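Local coordinates for P43 (PDB 6QIX), which is the major secreted protein of the whipworm Trichuris muris, tethers to matrix and inhibits interleukin-13 function, at residues N207-S210 / H211-H215; K267-G270 / K271-P275; D254-D257 / G258-P261. All blocks are in the same frame, centred on the assembly; numbering follows the deposited sequence. Where two conformers were deposited one is given.

Contact 1 of 3, residues N207-S210 / H211-H215; sequences NIVS and HVYDH
N207 and H211 are linked one turn apart in the alpha-helix 205-216, whose i to i+4 bonds join 207-210 to 211-215. The carbonyl O of N207 receives H211 N at 2.9 Å and, from the imidazole, a weak second bond from ND1 at 3.1 Å, bent to 122°; the imidazole turns back toward the N207 carbonyl, which lies oblique to the ring, and the weak bond can add only a little to the backbone one. I208 O takes V212 N at 3.0 Å and also touches the CG2 branch of V212 at 3.3 Å. The I208 side chain turns the other way, onto F246 of strand 246-252, and so ties the helix to the sheet. V209 O receives Y213 N at 3.1 Å and lies over one face of the Y213 ring, 3.6 Å from CD2. V209 and Y213 extend alongside each other from the helix: with CG1 of V209 anti to the backbone N (chi1 168°), that methyl meets ring atom CE2 of Y213 at 3.5 Å. The ring of Y213 is steadied at its far end by a hydrogen bond between its hydroxyl and E226. S210 OG turns back to K206 O within the same helix, while S210 O accepts D214 N at 3.0 Å.

Contact 2 of 3, residues K267-G270 / K271-P275; sequences KSCG and KDDCP
D273 and G270 bond to each other twice. The carboxylate atom D273 OD2 accepts G270 N at 2.9 Å through its anti lone pair, nearly straight at 163°, and in return D273 N donates to G270 O at 2.8 Å, approaching from above the carbonyl plane. C274 N joins the same oxygen at 3.1 Å, close to the line of the C=O bond, so two backbone donors grip G270 O. The bond from D273 N closes a type I beta turn from G270 to D273, just after strand 262-268, with K271 and D272 at its corners; that from C274 N adds an i+4 bond. A water extends the network: it links K267 NZ, from which it accepts at 2.9 Å, to S268 O and, weakly, to D273 OD2. The other carboxylate oxygen, D273 OD1, forms a salt bridge with R247 of the paired strand 246-252, which fixes the carboxylate between turn and sheet. With CG of D273 anti to its carbonyl carbon (chi1 -62°), the carboxylate reaches back along the chain. The apolar part of the contact is small: D273 CB lies 3.7 Å from C269 CB. C269 is disulfide-bonded to C200, and C274 closes a short loop with C277.

Contact 3 of 3, residues D254-D257 / G258-P261; sequences DKKD and GCFP
A type II beta turn from K256 to C259 reverses the chain in the loop that connects the antiparallel strands 246-252 and 262-268. Its closing bond runs from C259 N to K256 O at 2.9 Å, bent to 137°. G258 sits at the third position with a positive phi (86°), where a side chain would jam against the carbonyl oxygen of D257. Behind the turn the two arms are joined largely through water. C259 O receives a hydrogen bond from each of two waters: one also donates to D254 O at 2.7 Å, and the other accepts from K256 N at 3.0 Å. Direct packing is light. CG of K255 meets CG of P261 at 4.2 Å where the lysine chain passes the proline ring at a slant, and K256 CB stands equally far from C259 SG. CG of K256 is anti to the backbone N (chi1 -165°), and its extended chain carries NZ to the backbone O of D187, next to the C188 that is disulfide-bonded to C259. P261 CD lies over one face of the F260 ring, 3.5 Å above its plane and offset toward the rim, and F260 itself meets Y321 edge-to-face. The C188-C259 disulfide and the bond from K256 NZ to D187 O thus join this turn to the loop at 186-189, adding covalent and polar links to the one direct bond and the two waters.

How the contacts relate
All three contacts adjoin the antiparallel pair of strands 246-252 and 262-268. Contact 3 lies in the loop joining these strands, contact 2 at the far end of the second one, and contact 1 on the helix 205-216 that packs I208 and H215 against the first. Contacts 2 and 3 are therefore the most distant, their centres 34 Å and nearest atoms about 17 Å apart. Contact 1 has its centre 19 Å from that of contact 2 and 21 Å from that of contact 3, with nearest atoms about 10 Å away in both cases. A calcium ion lies about 4 Å from the side chain of D273; hexaethylene glycol, probably from the crystallisation liquor, lies about 4 Å from that of Y213 and also about 4 Å from that of P261.

Contact 1 of 3, residues N207-S210 / H211-H215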
loop_
_atom_site.group_PDB
_atom_site.type_symbol
_atom_site.label_atom_id
_atom_site.label_comp_id
_atom_site.label_asym_id
_atom_site.label_seq_id
_atom_site.Cartn_x
_atom_site.Cartn_y
_atom_site.Cartn_z
ATOM N N ASN A 207 -17.970 -6.519 -10.323
ATOM C CA ASN A 207 -17.262 -6.814 -11.565
ATOM C C ASN A 207 -15.756 -6.804 -11.341
ATOM O O ASN A 207 -15.030 -7.644 -11.895
ATOM C CB ASN A 207 -17.607 -5.820 -12.670
ATOM C CG ASN A 207 -18.998 -5.983 -13.188
ATOM O OD1 ASN A 207 -19.743 -6.847 -12.732
ATOM N ND2 ASN A 207 -19.371 -5.142 -14.151
ATOM N N ILE A 208 -15.261 -5.875 -10.526
ATOM C CA ILE A 208 -13.828 -5.859 -10.214
ATOM C C ILE A 208 -13.414 -7.172 -9.567
ATOM O O ILE A 208 -12.394 -7.772 -9.919
ATOM C CB ILE A 208 -13.490 -4.662 -9.305
ATOM C CG1 ILE A 208 -13.648 -3.334 -10.043
ATOM C CG2 ILE A 208 -12.062 -4.743 -8.778
ATOM C CD1 ILE A 208 -13.514 -2.131 -9.182
ATOM N N VAL A 209 -14.207 -7.634 -8.598
ATOM C CA VAL A 209 -13.904 -8.869 -7.882
ATOM C C VAL A 209 -13.914 -10.044 -8.848
ATOM O O VAL A 209 -12.995 -10.864 -8.856
ATOM C CB VAL A 209 -14.907 -9.075 -6.734
ATOM C CG1 VAL A 209 -14.814 -10.479 -6.150
ATOM C CG2 VAL A 209 -14.656 -8.066 -5.679
ATOM N N SER A 210 -14.941 -10.136 -9.684
ATOM C CA SER A 210 -15.012 -11.261 -10.604
ATOM C C SER A 210 -13.837 -11.248 -11.557
ATOM O O SER A 210 -13.299 -12.297 -11.899
ATOM C CB SER A 210 -16.337 -11.234 -11.368
ATOM O OG SER A 210 -17.369 -11.424 -10.433
ATOM N N HIS A 211 -13.393 -10.064 -11.969
ATOM C CA HIS A 211 -12.280 -9.977 -12.913
ATOM C C HIS A 211 -10.979 -10.400 -12.256
ATOM O O HIS A 211 -10.123 -11.031 -12.898
ATOM C CB HIS A 211 -12.164 -8.557 -13.475
ATOM C CG HIS A 211 -12.993 -8.328 -14.704
ATOM N ND1 HIS A 211 -13.997 -7.385 -14.768
ATOM C CD2 HIS A 211 -12.969 -8.928 -15.921
ATOM C CE1 HIS A 211 -14.547 -7.399 -15.971
ATOM N NE2 HIS A 211 -13.940 -8.323 -16.691
ATOM N N VAL A 212 -10.834 -10.139 -10.960
ATOM C CA VAL A 212 -9.626 -10.584 -10.281
ATOM C C VAL A 212 -9.604 -12.107 -10.186
ATOM O O VAL A 212 -8.574 -12.738 -10.445
ATOM C CB VAL A 212 -9.510 -9.904 -8.909
ATOM C CG1 VAL A 212 -8.408 -10.507 -8.156
ATOM C CG2 VAL A 212 -9.236 -8.430 -9.093
ATOM N N TYR A 213 -10.737 -12.722 -9.834
ATOM C CA TYR A 213 -10.812 -14.177 -9.826
ATOM C C TYR A 213 -10.445 -14.750 -11.189
ATOM O O TYR A 213 -9.738 -15.764 -11.284
ATOM C CB TYR A 213 -12.231 -14.630 -9.453
ATOM C CG TYR A 213 -12.626 -14.397 -8.004
ATOM C CD1 TYR A 213 -11.705 -14.490 -6.992
ATOM C CD2 TYR A 213 -13.923 -14.089 -7.661
ATOM C CE1 TYR A 213 -12.075 -14.287 -5.655
ATOM C CE2 TYR A 213 -14.291 -13.887 -6.371
ATOM C CZ TYR A 213 -13.362 -13.988 -5.364
ATOM O OH TYR A 213 -13.743 -13.778 -4.062
ATOM N N ASP A 214 -10.951 -14.132 -12.253
ATOM C CA ASP A 214 -10.719 -14.668 -13.589
ATOM C C ASP A 214 -9.280 -14.428 -14.040
ATOM O O ASP A 214 -8.624 -15.332 -14.569
ATOM C CB ASP A 214 -11.716 -14.053 -14.571
ATOM C CG ASP A 214 -11.547 -14.586 -15.980
ATOM O OD1 ASP A 214 -11.780 -15.793 -16.206
ATOM O OD2 ASP A 214 -11.202 -13.781 -16.871
ATOM N N HIS A 215 -8.768 -13.218 -13.841
ATOM C CA HIS A 215 -7.438 -12.886 -14.341
ATOM C C HIS A 215 -6.352 -13.632 -13.596
ATOM O O HIS A 215 -5.320 -14.019 -14.190
ATOM C CB HIS A 215 -7.203 -11.392 -14.193
ATOM C CG HIS A 215 -5.960 -10.925 -14.864
ATOM N ND1 HIS A 215 -5.802 -10.979 -16.227
ATOM C CD2 HIS A 215 -4.813 -10.405 -14.373
ATOM C CE1 HIS A 215 -4.622 -10.490 -16.552
ATOM N NE2 HIS A 215 -4.023 -10.093 -15.454
#

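Contact 2 of 3, residues K267-G270 / K271-P275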
loop_
_atom_site.group_PDB
_atom_site.type_symbol
_atom_site.label_atom_id
_atom_site.label_comp_id
_atom_site.label_asym_id
_atom_site.label_seq_id
_atom_site.Cartn_x
_atom_site.Cartn_y
_atom_site.Cartn_z
ATOM N N LYS A 267 -1.903 -0.849 -11.611
ATOM C CA LYS A 267 -1.460 0.229 -12.476
ATOM C C LYS A 267 -2.694 1.003 -12.919
ATOM O O LYS A 267 -3.554 0.455 -13.624
ATOM C CB LYS A 267 -0.669 -0.334 -13.674
ATOM C CG LYS A 267 -0.141 0.736 -14.646
ATOM C CD LYS A 267 0.896 0.126 -15.621
ATOM C CE LYS A 267 1.315 1.109 -16.633
ATOM N NZ LYS A 267 0.499 1.011 -17.843
ATOM N N SER A 268 -2.759 2.295 -12.546
ATOM C CA SER A 268 -3.920 3.110 -12.891
ATOM C C SER A 268 -4.001 3.329 -14.399
ATOM O O SER A 268 -2.997 3.282 -15.117
ATOM C CB SER A 268 -3.850 4.484 -12.225
ATOM O OG SER A 268 -3.717 4.297 -10.848
ATOM N N CYS A 269 -5.208 3.591 -14.868
ATOM C CA CYS A 269 -5.412 3.869 -16.286
ATOM C C CYS A 269 -5.603 5.350 -16.506
ATOM O O CYS A 269 -6.392 5.981 -15.799
ATOM C CB CYS A 269 -6.618 3.114 -16.822
ATOM S SG CYS A 269 -6.294 1.300 -16.796
ATOM N N GLY A 270 -4.916 5.883 -17.504
ATOM C CA GLY A 270 -5.092 7.275 -17.916
ATOM C C GLY A 270 -5.489 7.452 -19.362
ATOM O O GLY A 270 -6.059 6.542 -20.000
ATOM N N LYS A 271 -5.177 8.652 -19.878
ATOM C CA LYS A 271 -5.710 9.039 -21.174
ATOM C C LYS A 271 -5.168 8.186 -22.322
ATOM O O LYS A 271 -5.784 8.177 -23.398
ATOM C CB LYS A 271 -5.443 10.528 -21.426
ATOM C CG LYS A 271 -4.011 10.852 -21.802
ATOM C CD LYS A 271 -3.804 12.374 -21.903
ATOM C CE LYS A 271 -2.462 12.703 -22.439
ATOM N NZ LYS A 271 -2.326 14.182 -22.653
ATOM N N ASP A 272 -4.060 7.472 -22.140
ATOM C CA ASP A 272 -3.590 6.590 -23.209
ATOM C C ASP A 272 -4.165 5.185 -23.066
ATOM O O ASP A 272 -3.899 4.323 -23.916
ATOM C CB ASP A 272 -2.053 6.541 -23.245
ATOM C CG ASP A 272 -1.425 7.857 -23.719
ATOM O OD1 ASP A 272 -2.091 8.672 -24.401
ATOM O OD2 ASP A 272 -0.266 8.134 -23.344
ATOM N N ASP A 273 -4.926 4.928 -21.998
ATOM C CA ASP A 273 -5.556 3.625 -21.757
ATOM C C ASP A 273 -7.023 3.608 -22.154
ATOM O O ASP A 273 -7.484 2.643 -22.773
ATOM C CB ASP A 273 -5.406 3.243 -20.276
ATOM C CG ASP A 273 -3.975 3.105 -19.883
ATOM O OD1 ASP A 273 -3.331 2.166 -20.410
ATOM O OD2 ASP A 273 -3.447 3.900 -19.074
ATOM N N CYS A 274 -7.775 4.667 -21.844
ATOM C CA CYS A 274 -9.110 4.835 -22.421
ATOM C C CYS A 274 -9.383 6.324 -22.541
ATOM O O CYS A 274 -8.764 7.120 -21.833
ATOM C CB CYS A 274 -10.226 4.122 -21.635
ATOM S SG CYS A 274 -10.991 5.009 -20.244
ATOM N N PRO A 275 -10.261 6.735 -23.437
ATOM C CA PRO A 275 -10.289 8.179 -23.781
ATOM C C PRO A 275 -10.736 9.083 -22.630
ATOM O O PRO A 275 -10.315 10.251 -22.581
ATOM C CB PRO A 275 -11.238 8.251 -24.985
ATOM C CG PRO A 275 -11.670 6.905 -25.293
ATOM C CD PRO A 275 -10.910 5.893 -24.470
HETATM O O HOH W 1 -2.319 1.744 -17.497
#

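Contact 3 of 3, residues D254-D257 / G258-P261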
loop_
_atom_site.group_PDB
_atom_site.type_symbol
_atom_site.label_atom_id
_atom_site.label_comp_id
_atom_site.label_asym_id
_atom_site.label_seq_id
_atom_site.Cartn_x
_atom_site.Cartn_y
_atom_site.Cartn_z
ATOM N N ASP A 254 1.370 -21.861 -4.492
ATOM C CA ASP A 254 0.495 -22.826 -3.850
ATOM C C ASP A 254 0.238 -22.469 -2.387
ATOM O O ASP A 254 1.055 -21.829 -1.723
ATOM C CB ASP A 254 1.122 -24.229 -3.902
ATOM C CG ASP A 254 0.829 -24.961 -5.183
ATOM O OD1 ASP A 254 0.086 -24.395 -6.038
ATOM O OD2 ASP A 254 1.340 -26.119 -5.313
ATOM N N LYS A 255 -0.886 -22.942 -1.861
ATOM C CA LYS A 255 -1.200 -22.670 -0.469
ATOM C C LYS A 255 -0.240 -23.435 0.421
ATOM O O LYS A 255 0.292 -24.492 0.050
ATOM C CB LYS A 255 -2.646 -23.049 -0.143
ATOM C CG LYS A 255 -3.671 -22.009 -0.660
ATOM C CD LYS A 255 -5.108 -22.334 -0.247
ATOM C CE LYS A 255 -6.016 -22.464 -1.472
ATOM N NZ LYS A 255 -5.506 -23.469 -2.474
ATOM N N LYS A 256 -0.017 -22.879 1.606
ATOM C CA LYS A 256 0.833 -23.473 2.618
ATOM C C LYS A 256 0.629 -22.655 3.884
ATOM O O LYS A 256 0.568 -21.428 3.812
ATOM C CB LYS A 256 2.313 -23.487 2.218
ATOM C CG LYS A 256 3.144 -24.437 3.122
ATOM C CD LYS A 256 4.607 -24.432 2.731
ATOM C CE LYS A 256 5.439 -25.230 3.733
ATOM N NZ LYS A 256 6.818 -25.432 3.218
ATOM N N ASP A 257 0.521 -23.320 5.033
ATOM C CA ASP A 257 0.277 -22.547 6.239
ATOM C C ASP A 257 1.382 -21.512 6.428
ATOM O O ASP A 257 2.570 -21.798 6.228
ATOM C CB ASP A 257 0.194 -23.454 7.463
ATOM C CG ASP A 257 -0.205 -22.691 8.725
ATOM O OD1 ASP A 257 -1.214 -21.948 8.671
ATOM O OD2 ASP A 257 0.495 -22.825 9.759
ATOM N N GLY A 258 0.979 -20.293 6.807
ATOM C CA GLY A 258 1.900 -19.205 7.021
ATOM C C GLY A 258 2.221 -18.433 5.766
ATOM O O GLY A 258 2.971 -17.448 5.832
ATOM N N CYS A 259 1.641 -18.820 4.631
ATOM C CA CYS A 259 2.024 -18.262 3.338
ATOM C C CYS A 259 0.774 -17.868 2.571
ATOM O O CYS A 259 0.024 -18.747 2.126
ATOM C CB CYS A 259 2.817 -19.281 2.505
ATOM S SG CYS A 259 4.297 -19.990 3.294
ATOM N N PHE A 260 0.600 -16.574 2.319
ATOM C CA PHE A 260 -0.575 -16.198 1.555
ATOM C C PHE A 260 -0.282 -16.442 0.078
ATOM O O PHE A 260 0.795 -16.091 -0.386
ATOM C CB PHE A 260 -0.904 -14.704 1.774
ATOM C CG PHE A 260 -2.250 -14.312 1.291
ATOM C CD1 PHE A 260 -3.371 -14.597 2.048
ATOM C CD2 PHE A 260 -2.391 -13.638 0.080
ATOM C CE1 PHE A 260 -4.614 -14.215 1.621
ATOM C CE2 PHE A 260 -3.641 -13.296 -0.387
ATOM C CZ PHE A 260 -4.752 -13.564 0.398
ATOM N N PRO A 261 -1.234 -16.972 -0.686
ATOM C CA PRO A 261 -0.912 -17.456 -2.040
ATOM C C PRO A 261 -0.908 -16.435 -3.173
ATOM O O PRO A 261 -0.357 -16.743 -4.244
ATOM C CB PRO A 261 -2.018 -18.485 -2.307
ATOM C CG PRO A 261 -3.170 -17.947 -1.507
ATOM C CD PRO A 261 -2.571 -17.420 -0.252
HETATM O O HOH W 2 1.109 -19.461 -0.405
HETATM O O HOH W 3 -2.010 -20.672 2.279
#